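Long-range contacts in vacuolar protein sorting 29 (PDB 2A22), which probably serves as a subunit of the retromer complex in endosomal protein sorting, built on a calcineurin-like phosphoesterase fold: residues L34-G39 / V65-Y70; V109-F114 / M187-N192; D128-L133 / R154-N159. All coordinates share one frame; numbering follows the deposited sequence.

Contact 1: L34-G39 / V65-Y70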
loop_
_atom_site.group_PDB
_atom_site.type_symbol
_atom_site.label_atom_id
_atom_site.label_comp_id
_atom_site.label_asym_id
_atom_site.label_seq_id
_atom_site.Cartn_x
_atom_site.Cartn_y
_atom_site.Cartn_z
ATOM N N LEU A 34 -1.293 3.686 8.501
ATOM C CA LEU A 34 -0.424 3.822 9.668
ATOM C C LEU A 34 -1.179 4.472 10.804
ATOM O O LEU A 34 -1.107 4.007 11.940
ATOM C CB LEU A 34 0.834 4.651 9.346
ATOM C CG LEU A 34 1.980 3.994 8.557
ATOM C CD1 LEU A 34 1.607 3.655 7.094
ATOM C CD2 LEU A 34 3.193 4.940 8.580
ATOM N N LYS A 35 -1.897 5.546 10.495
ATOM C CA LYS A 35 -2.704 6.246 11.501
ATOM C C LYS A 35 -1.879 6.680 12.725
ATOM O O LYS A 35 -2.342 6.611 13.862
ATOM C CB LYS A 35 -3.923 5.403 11.902
ATOM C CG LYS A 35 -4.965 5.441 10.822
ATOM C CD LYS A 35 -6.076 4.455 11.027
ATOM C CE LYS A 35 -6.790 4.286 9.681
ATOM N NZ LYS A 35 -8.156 3.748 9.787
ATOM N N ILE A 36 -0.649 7.100 12.460
ATOM C CA ILE A 36 0.235 7.701 13.464
ATOM C C ILE A 36 -0.002 9.205 13.437
ATOM O O ILE A 36 -0.066 9.785 12.348
ATOM C CB ILE A 36 1.743 7.396 13.148
ATOM C CG1 ILE A 36 1.986 5.881 13.110
ATOM C CG2 ILE A 36 2.634 8.008 14.173
ATOM C CD1 ILE A 36 3.395 5.493 12.698
ATOM N N PRO A 37 -0.148 9.845 14.626
ATOM C CA PRO A 37 -0.067 9.305 16.011
ATOM C C PRO A 37 -1.410 8.851 16.633
ATOM O O PRO A 37 -1.415 8.281 17.739
ATOM C CB PRO A 37 0.490 10.495 16.787
ATOM C CG PRO A 37 -0.252 11.687 16.116
ATOM C CD PRO A 37 -0.417 11.302 14.640
ATOM N N TYR A 38 -2.515 9.051 15.921
ATOM C CA TYR A 38 -3.864 8.855 16.468
ATOM C C TYR A 38 -4.109 7.432 16.977
ATOM O O TYR A 38 -4.596 7.254 18.091
ATOM C CB TYR A 38 -4.942 9.187 15.408
ATOM C CG TYR A 38 -4.696 10.481 14.650
ATOM C CD1 TYR A 38 -4.348 11.669 15.322
ATOM C CD2 TYR A 38 -4.825 10.518 13.263
ATOM C CE1 TYR A 38 -4.118 12.847 14.631
ATOM C CE2 TYR A 38 -4.616 11.686 12.564
ATOM C CZ TYR A 38 -4.251 12.843 13.241
ATOM O OH TYR A 38 -4.053 13.990 12.515
ATOM N N GLY A 39 -3.763 6.437 16.158
ATOM C CA GLY A 39 -4.043 5.044 16.462
ATOM C C GLY A 39 -2.830 4.198 16.787
ATOM O O GLY A 39 -2.975 3.034 17.177
ATOM N N VAL A 65 -1.313 7.873 6.346
ATOM C CA VAL A 65 -0.011 8.020 7.006
ATOM C C VAL A 65 -0.176 8.896 8.260
ATOM O O VAL A 65 0.359 8.562 9.315
ATOM C CB VAL A 65 1.015 8.657 6.054
ATOM C CG1 VAL A 65 2.338 8.879 6.764
ATOM C CG2 VAL A 65 1.193 7.781 4.799
ATOM N N CYS A 66 -0.922 10.009 8.105
ATOM C CA CYS A 66 -1.367 10.914 9.192
ATOM C C CYS A 66 -0.284 11.742 9.883
ATOM O O CYS A 66 -0.573 12.798 10.443
ATOM C CB CYS A 66 -2.193 10.154 10.244
ATOM S SG CYS A 66 -3.678 9.348 9.597
ATOM N N SER A 67 0.952 11.258 9.848
ATOM C CA SER A 67 2.078 11.911 10.510
ATOM C C SER A 67 3.090 12.401 9.483
ATOM O O SER A 67 3.628 11.599 8.679
ATOM C CB SER A 67 2.772 10.920 11.459
ATOM O OG SER A 67 4.070 11.364 11.791
ATOM N N GLN A 68 3.386 13.696 9.527
ATOM C CA GLN A 68 4.321 14.274 8.568
ATOM C C GLN A 68 5.694 13.645 8.695
ATOM O O GLN A 68 6.372 13.448 7.688
ATOM C CB GLN A 68 4.435 15.790 8.694
ATOM C CG GLN A 68 5.272 16.449 7.518
ATOM C CD GLN A 68 4.633 16.217 6.142
ATOM O OE1 GLN A 68 3.457 15.850 6.058
ATOM N NE2 GLN A 68 5.396 16.460 5.057
ATOM N N GLU A 69 6.094 13.342 9.932
ATOM C CA GLU A 69 7.326 12.610 10.195
ATOM C C GLU A 69 7.345 11.280 9.412
ATOM O O GLU A 69 8.386 10.896 8.875
ATOM C CB GLU A 69 7.500 12.360 11.708
ATOM C CG GLU A 69 8.753 11.544 12.060
ATOM C CD GLU A 69 8.782 10.986 13.498
ATOM O OE1 GLU A 69 8.202 11.599 14.412
ATOM O OE2 GLU A 69 9.400 9.912 13.711
ATOM N N TYR A 70 6.199 10.591 9.324
ATOM C CA TYR A 70 6.156 9.303 8.618
ATOM C C TYR A 70 6.047 9.462 7.074
ATOM O O TYR A 70 6.584 8.652 6.316
ATOM C CB TYR A 70 5.119 8.358 9.258
ATOM C CG TYR A 70 5.720 7.709 10.484
ATOM C CD1 TYR A 70 5.844 8.407 11.700
ATOM C CD2 TYR A 70 6.286 6.443 10.396
ATOM C CE1 TYR A 70 6.486 7.818 12.813
ATOM C CE2 TYR A 70 6.917 5.867 11.472
ATOM C CZ TYR A 70 6.999 6.547 12.675
ATOM O OH TYR A 70 7.601 5.917 13.721
HETATM O O HOH W 1 -3.165 13.791 9.809
#
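Ile36 and Tyr70 join the loop after strand 26-31 to the N-terminal end of helix 68-77, and the turn before it, in the calcineurin-like phosphoesterase fold. The contact illustrates how a loop and a helix start that follow parallel strands can be joined by apolar and sulfur contacts. Ile36 CD1 makes a CH-pi contact over the middle of the Tyr70 ring, 3.6 Å from its centroid and 4° off the normal. With CG1 anti to the carbonyl carbon (chi1 -59°) and the chain extended beyond it, the methyl reaches the ring face. Leu34 CD2 approaches the same ring obliquely, 3.9 Å from Tyr70 CD2.

Cys66 is wedged in at the other end. Cys66 CB sits 3.7 Å from Tyr38 CE2, and Cys66 SG lies 5.0 Å from the centroid of the Tyr38 ring, an oblique sulfur-aromatic contact, while also resting on Lys35 CA. Lys35 NZ is hydrogen-bonded to His151 NE2.

Polar links are mediated or local. Ser67, the N-cap of helix 68-77, accepts a weak capping bond from Tyr70 N at OG. One water bridges the two segments, 2.9 Å from Tyr38 OH and donating to Cys66 O at 2.8 Å.

Contact 2: V109-F114 / M187-N192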
loop_
_atom_site.group_PDB
_atom_site.type_symbol
_atom_site.label_atom_id
_atom_site.label_comp_id
_atom_site.label_asym_id
_atom_site.label_seq_id
_atom_site.Cartn_x
_atom_site.Cartn_y
_atom_site.Cartn_z
ATOM N N VAL A 109 0.568 4.188 -12.023
ATOM C CA VAL A 109 2.008 4.241 -12.284
ATOM C C VAL A 109 2.436 3.001 -13.033
ATOM O O VAL A 109 1.978 1.891 -12.719
ATOM C CB VAL A 109 2.850 4.503 -10.978
ATOM C CG1 VAL A 109 2.491 3.542 -9.917
ATOM C CG2 VAL A 109 4.339 4.454 -11.246
ATOM N N GLN A 110 3.264 3.202 -14.057
ATOM C CA GLN A 110 3.756 2.089 -14.868
ATOM C C GLN A 110 5.014 1.570 -14.181
ATOM O O GLN A 110 5.969 2.305 -14.024
ATOM C CB GLN A 110 4.059 2.570 -16.302
ATOM C CG GLN A 110 4.559 1.498 -17.283
ATOM C CD GLN A 110 3.482 0.521 -17.699
ATOM O OE1 GLN A 110 3.742 -0.670 -17.855
ATOM N NE2 GLN A 110 2.270 1.009 -17.877
ATOM N N ILE A 111 4.977 0.328 -13.713
ATOM C CA ILE A 111 6.178 -0.311 -13.159
ATOM C C ILE A 111 6.449 -1.589 -13.953
ATOM O O ILE A 111 5.645 -2.520 -13.924
ATOM C CB ILE A 111 6.069 -0.582 -11.620
ATOM C CG1 ILE A 111 5.620 0.690 -10.877
ATOM C CG2 ILE A 111 7.405 -1.105 -11.060
ATOM C CD1 ILE A 111 5.525 0.517 -9.334
ATOM N N GLY A 112 7.550 -1.591 -14.704
ATOM C CA GLY A 112 7.854 -2.669 -15.643
ATOM C C GLY A 112 6.685 -2.937 -16.583
ATOM O O GLY A 112 6.212 -2.034 -17.282
ATOM N N GLU A 113 6.205 -4.174 -16.599
ATOM C CA GLU A 113 5.120 -4.537 -17.496
ATOM C C GLU A 113 3.750 -4.184 -16.924
ATOM O O GLU A 113 2.752 -4.433 -17.582
ATOM C CB GLU A 113 5.149 -6.049 -17.819
ATOM C CG GLU A 113 6.436 -6.519 -18.470
ATOM C CD GLU A 113 6.782 -5.682 -19.679
ATOM O OE1 GLU A 113 5.985 -5.655 -20.617
ATOM O OE2 GLU A 113 7.845 -5.059 -19.697
ATOM N N PHE A 114 3.699 -3.632 -15.709
ATOM C CA PHE A 114 2.397 -3.460 -15.040
ATOM C C PHE A 114 1.983 -2.013 -14.792
ATOM O O PHE A 114 2.781 -1.202 -14.334
ATOM C CB PHE A 114 2.349 -4.289 -13.740
ATOM C CG PHE A 114 2.584 -5.738 -13.980
ATOM C CD1 PHE A 114 1.515 -6.578 -14.305
ATOM C CD2 PHE A 114 3.887 -6.253 -13.982
ATOM C CE1 PHE A 114 1.737 -7.935 -14.588
ATOM C CE2 PHE A 114 4.131 -7.591 -14.267
ATOM C CZ PHE A 114 3.048 -8.442 -14.582
ATOM N N MET A 187 6.286 -6.552 -3.303
ATOM C CA MET A 187 5.887 -7.169 -4.572
ATOM C C MET A 187 7.062 -7.099 -5.548
ATOM O O MET A 187 7.484 -5.990 -5.953
ATOM C CB MET A 187 4.660 -6.419 -5.156
ATOM C CG MET A 187 4.125 -6.983 -6.499
ATOM S SD MET A 187 2.610 -6.184 -7.048
ATOM C CE MET A 187 1.451 -7.436 -6.641
ATOM N N ALA A 188 7.605 -8.257 -5.923
ATOM C CA ALA A 188 8.703 -8.286 -6.895
ATOM C C ALA A 188 8.095 -8.425 -8.283
ATOM O O ALA A 188 7.333 -9.365 -8.549
ATOM C CB ALA A 188 9.657 -9.441 -6.638
ATOM N N LEU A 189 8.442 -7.483 -9.152
ATOM C CA LEU A 189 8.042 -7.549 -10.531
ATOM C C LEU A 189 9.258 -7.805 -11.415
ATOM O O LEU A 189 10.269 -7.076 -11.351
ATOM C CB LEU A 189 7.327 -6.252 -10.925
ATOM C CG LEU A 189 6.073 -5.872 -10.117
ATOM C CD1 LEU A 189 5.670 -4.439 -10.449
ATOM C CD2 LEU A 189 4.912 -6.814 -10.385
ATOM N N GLN A 190 9.176 -8.854 -12.221
ATOM C CA GLN A 190 10.277 -9.179 -13.114
ATOM C C GLN A 190 9.709 -9.650 -14.431
ATOM O O GLN A 190 9.092 -10.711 -14.492
ATOM C CB GLN A 190 11.216 -10.243 -12.504
ATOM C CG GLN A 190 11.858 -9.777 -11.223
ATOM C CD GLN A 190 12.804 -10.803 -10.578
ATOM O OE1 GLN A 190 12.871 -11.965 -10.983
ATOM N NE2 GLN A 190 13.499 -10.369 -9.518
ATOM N N GLY A 191 9.896 -8.853 -15.474
ATOM C CA GLY A 191 9.258 -9.159 -16.756
ATOM C C GLY A 191 7.780 -9.389 -16.535
ATOM O O GLY A 191 7.104 -8.514 -15.978
ATOM N N ASN A 192 7.277 -10.559 -16.929
ATOM C CA ASN A 192 5.835 -10.860 -16.792
ATOM C C ASN A 192 5.463 -11.544 -15.460
ATOM O O ASN A 192 4.306 -11.930 -15.253
ATOM C CB ASN A 192 5.326 -11.677 -17.995
ATOM C CG ASN A 192 5.210 -10.833 -19.290
ATOM O OD1 ASN A 192 4.931 -9.625 -19.249
ATOM N ND2 ASN A 192 5.414 -11.483 -20.443
HETATM O O HOH W 2 7.367 -6.058 -14.754
HETATM O O HOH W 3 4.344 -7.754 -20.977
#
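Glu113 and Gly191 mark the closest approach of the two backbones, with CA atoms 6.2 Å apart, where a type II' turn from Ile111 to Phe114 comes up to the connection between strands 183-190 and 193-202. The turn closes the beta hairpin of strands 106-111 and 114-119, so the contact joins hairpin ends from the two facing sheets of the alpha-beta-beta-alpha sandwich. It is a good example of sheets meeting through side chains in the interior and through water at the surface.

Leu189 is the apolar link and divides its methyls between two partners. Leu189 CD1 packs against Ile111 CG2 at 3.8 Å, the two side chains lying about perpendicular, whereas Leu189 CD2 reaches Phe114 CD2 at the same separation of 3.8 Å. Val194, on strand 193-202, also touches both Leu189 and Phe114. Further out, the Phe114 ring turns its edge to the backbone of the connection: Asn192 O lies near the ring plane, 3.8 Å from Phe114 CZ.

With CG anti to the carbonyl carbon (chi1 -59°), Glu113 CG comes 3.3 Å from Gly191 O; the bend at chi2 then turns the carboxylate. Two waters complete the link. The first accepts from Glu113 N and donates to Gly191 O at 2.8 Å. The second joins the side chains, whose carboxylate and amide planes are 75° apart, donating to Glu113 OE1 at 2.7 Å and to Asn192 OD1 at 2.6 Å.

Contact 3: D128-L133 / R154-N159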
loop_
_atom_site.group_PDB
_atom_site.type_symbol
_atom_site.label_atom_id
_atom_site.label_comp_id
_atom_site.label_asym_id
_atom_site.label_seq_id
_atom_site.Cartn_x
_atom_site.Cartn_y
_atom_site.Cartn_z
ATOM N N ASP A 128 -14.328 -2.510 -0.029
ATOM C CA ASP A 128 -13.738 -3.805 -0.368
ATOM C C ASP A 128 -14.606 -4.715 -1.236
ATOM O O ASP A 128 -14.307 -5.904 -1.374
ATOM C CB ASP A 128 -13.286 -4.559 0.906
ATOM C CG ASP A 128 -11.866 -4.200 1.329
ATOM O OD1 ASP A 128 -11.102 -3.644 0.505
ATOM O OD2 ASP A 128 -11.511 -4.483 2.490
ATOM N N ASP A 129 -15.677 -4.177 -1.819
ATOM C CA ASP A 129 -16.541 -4.999 -2.677
ATOM C C ASP A 129 -15.829 -5.325 -3.993
ATOM O O ASP A 129 -15.491 -4.417 -4.759
ATOM C CB ASP A 129 -17.884 -4.313 -2.954
ATOM C CG ASP A 129 -18.802 -5.157 -3.857
ATOM O OD1 ASP A 129 -19.715 -5.828 -3.325
ATOM O OD2 ASP A 129 -18.595 -5.163 -5.094
ATOM N N PRO A 130 -15.624 -6.623 -4.268
ATOM C CA PRO A 130 -14.855 -7.070 -5.446
ATOM C C PRO A 130 -15.378 -6.454 -6.732
ATOM O O PRO A 130 -14.578 -6.026 -7.580
ATOM C CB PRO A 130 -15.064 -8.581 -5.443
ATOM C CG PRO A 130 -15.259 -8.901 -4.006
ATOM C CD PRO A 130 -16.097 -7.771 -3.474
ATOM N N GLY A 131 -16.709 -6.383 -6.841
ATOM C CA GLY A 131 -17.379 -5.798 -7.997
ATOM C C GLY A 131 -17.119 -4.308 -8.104
ATOM O O GLY A 131 -16.869 -3.789 -9.190
ATOM N N SER A 132 -17.169 -3.614 -6.975
ATOM C CA SER A 132 -16.892 -2.194 -6.988
ATOM C C SER A 132 -15.382 -1.952 -7.213
ATOM O O SER A 132 -14.960 -1.058 -7.984
ATOM C CB SER A 132 -17.408 -1.563 -5.709
ATOM O OG SER A 132 -17.350 -0.149 -5.799
ATOM N N LEU A 133 -14.565 -2.789 -6.585
ATOM C CA LEU A 133 -13.122 -2.724 -6.820
ATOM C C LEU A 133 -12.822 -2.882 -8.296
ATOM O O LEU A 133 -12.046 -2.105 -8.873
ATOM C CB LEU A 133 -12.376 -3.773 -6.001
ATOM C CG LEU A 133 -12.154 -3.373 -4.543
ATOM C CD1 LEU A 133 -11.447 -4.514 -3.840
ATOM C CD2 LEU A 133 -11.376 -2.033 -4.380
ATOM N N ARG A 154 -5.470 -8.352 2.045
ATOM C CA ARG A 154 -6.065 -9.186 1.013
ATOM C C ARG A 154 -5.316 -9.191 -0.317
ATOM O O ARG A 154 -4.799 -8.163 -0.765
ATOM C CB ARG A 154 -7.509 -8.782 0.743
ATOM C CG ARG A 154 -8.258 -9.823 -0.096
ATOM C CD ARG A 154 -9.741 -9.520 -0.190
ATOM N NE ARG A 154 -10.022 -8.189 -0.726
ATOM C CZ ARG A 154 -11.245 -7.689 -0.894
ATOM N NH1 ARG A 154 -12.319 -8.399 -0.575
ATOM N NH2 ARG A 154 -11.400 -6.469 -1.374
ATOM N N VAL A 155 -5.301 -10.365 -0.935
ATOM C CA VAL A 155 -4.795 -10.570 -2.282
ATOM C C VAL A 155 -5.862 -11.358 -3.017
ATOM O O VAL A 155 -6.251 -12.438 -2.561
ATOM C CB VAL A 155 -3.583 -11.509 -2.279
ATOM C CG1 VAL A 155 -3.098 -11.793 -3.725
ATOM C CG2 VAL A 155 -2.497 -10.976 -1.391
ATOM N N PHE A 156 -6.331 -10.852 -4.150
ATOM C CA PHE A 156 -7.083 -11.735 -5.017
ATOM C C PHE A 156 -7.014 -11.300 -6.460
ATOM O O PHE A 156 -6.831 -10.102 -6.757
ATOM C CB PHE A 156 -8.543 -11.893 -4.561
ATOM C CG PHE A 156 -9.404 -10.715 -4.859
ATOM C CD1 PHE A 156 -10.142 -10.665 -6.033
ATOM C CD2 PHE A 156 -9.501 -9.664 -3.949
ATOM C CE1 PHE A 156 -10.946 -9.571 -6.327
ATOM C CE2 PHE A 156 -10.327 -8.560 -4.213
ATOM C CZ PHE A 156 -11.044 -8.513 -5.424
ATOM N N GLU A 157 -7.165 -12.295 -7.334
ATOM C CA GLU A 157 -7.193 -12.094 -8.762
ATOM C C GLU A 157 -8.620 -12.281 -9.254
ATOM O O GLU A 157 -9.351 -13.114 -8.744
ATOM C CB GLU A 157 -6.203 -13.053 -9.452
ATOM C CG GLU A 157 -6.207 -13.016 -10.993
ATOM C CD GLU A 157 -7.215 -13.996 -11.593
ATOM O OE1 GLU A 157 -7.396 -15.083 -10.997
ATOM O OE2 GLU A 157 -7.832 -13.679 -12.638
ATOM N N LYS A 158 -9.011 -11.478 -10.231
ATOM C CA LYS A 158 -10.318 -11.617 -10.868
ATOM C C LYS A 158 -10.177 -11.140 -12.307
ATOM O O LYS A 158 -9.745 -10.006 -12.545
ATOM C CB LYS A 158 -11.382 -10.796 -10.145
ATOM C CG LYS A 158 -12.793 -11.014 -10.712
ATOM C CD LYS A 158 -13.880 -10.354 -9.839
ATOM C CE LYS A 158 -15.279 -10.493 -10.470
ATOM N NZ LYS A 158 -15.510 -11.841 -11.125
ATOM N N ASN A 159 -10.504 -12.032 -13.250
ATOM C CA ASN A 159 -10.408 -11.769 -14.700
ATOM C C ASN A 159 -9.048 -11.286 -15.143
ATOM O O ASN A 159 -8.954 -10.371 -15.961
ATOM C CB ASN A 159 -11.464 -10.751 -15.139
ATOM C CG ASN A 159 -12.867 -11.261 -14.941
ATOM O OD1 ASN A 159 -13.141 -12.465 -15.132
ATOM N ND2 ASN A 159 -13.778 -10.358 -14.548
#
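Asp128 O is gripped by both terminal nitrogens of Arg154, a two-nitrogen, one-oxygen fork that shows how an arginine can hold a backbone carbonyl ahead of a helix. Arg154 NH2 makes the shorter and straighter bond to Asp128 O, 3.0 Å with an N-H...O angle of 160°; Arg154 NH1 reaches that oxygen at 3.3 Å and bends to 140°. The oxygen lies almost in the guanidinium plane, at its end, so both N-H groups can converge on it. Relative to the carbonyl plane, NH1 lies in it while NH2 is tilted out.

The Asp128 carboxylate meets the same guanidinium differently. Asp128 OD1 forms a salt bridge to Arg154 NH2 at 3.4 Å, but it sits well out of the guanidinium plane, and the interaction is one of charge without a directed N-H. Asp128 OD2 is hydrogen-bonded to Thr150 OG1.

These groups join the start of helix 130-140 to strand 154-158, an outermost strand of the five-stranded sheet in the phosphoesterase sandwich. Asp129 is the N-cap of that helix: its OD2 accepts from Ser132 N at 2.8 Å through the anti lone pair.

Arg154 begins extended, with CG anti to its own N, and then bends at chi3 (56°), which sets one guanidinium face against Phe156 CE2, at the edge of the phenyl ring. Phe156 CE2 lies 3.4 Å from the Arg154 guanidinium plane, offset toward the rim of the group. The phenyl ring also touches the helix, with Pro130 CB 4.0 Å from Phe156 CZ on an oblique approach. Leu133 CD1 comes to the ring edge, near its plane, 4.2 Å from Phe156 CE2. Within the sheet, Phe156 stacks on Phe163 of strand 161-165, a residue that Leu133 touches too.

From the N terminus, the chain leaves strand 26-31 and enters contact 1, which closes a loop of 25 intervening residues, including helix 48-52 and strand 58-61, and ends on the first turn of helix 68-77. Contact 2 opens later, at the hairpin of strands 106-111 and 114-119, and closes at the end of strand 183-190, spanning 72 residues. Contact 3 is nested inside that loop, tying helix 130-140 to strand 154-158. Contact 1 thus precedes the other two in series and lies on the opposite side of the chain's centre from each. Contact 2 bridges the two sheets and contact 3 lays a helix against one of them; their centres are 19 Å apart and they do not touch.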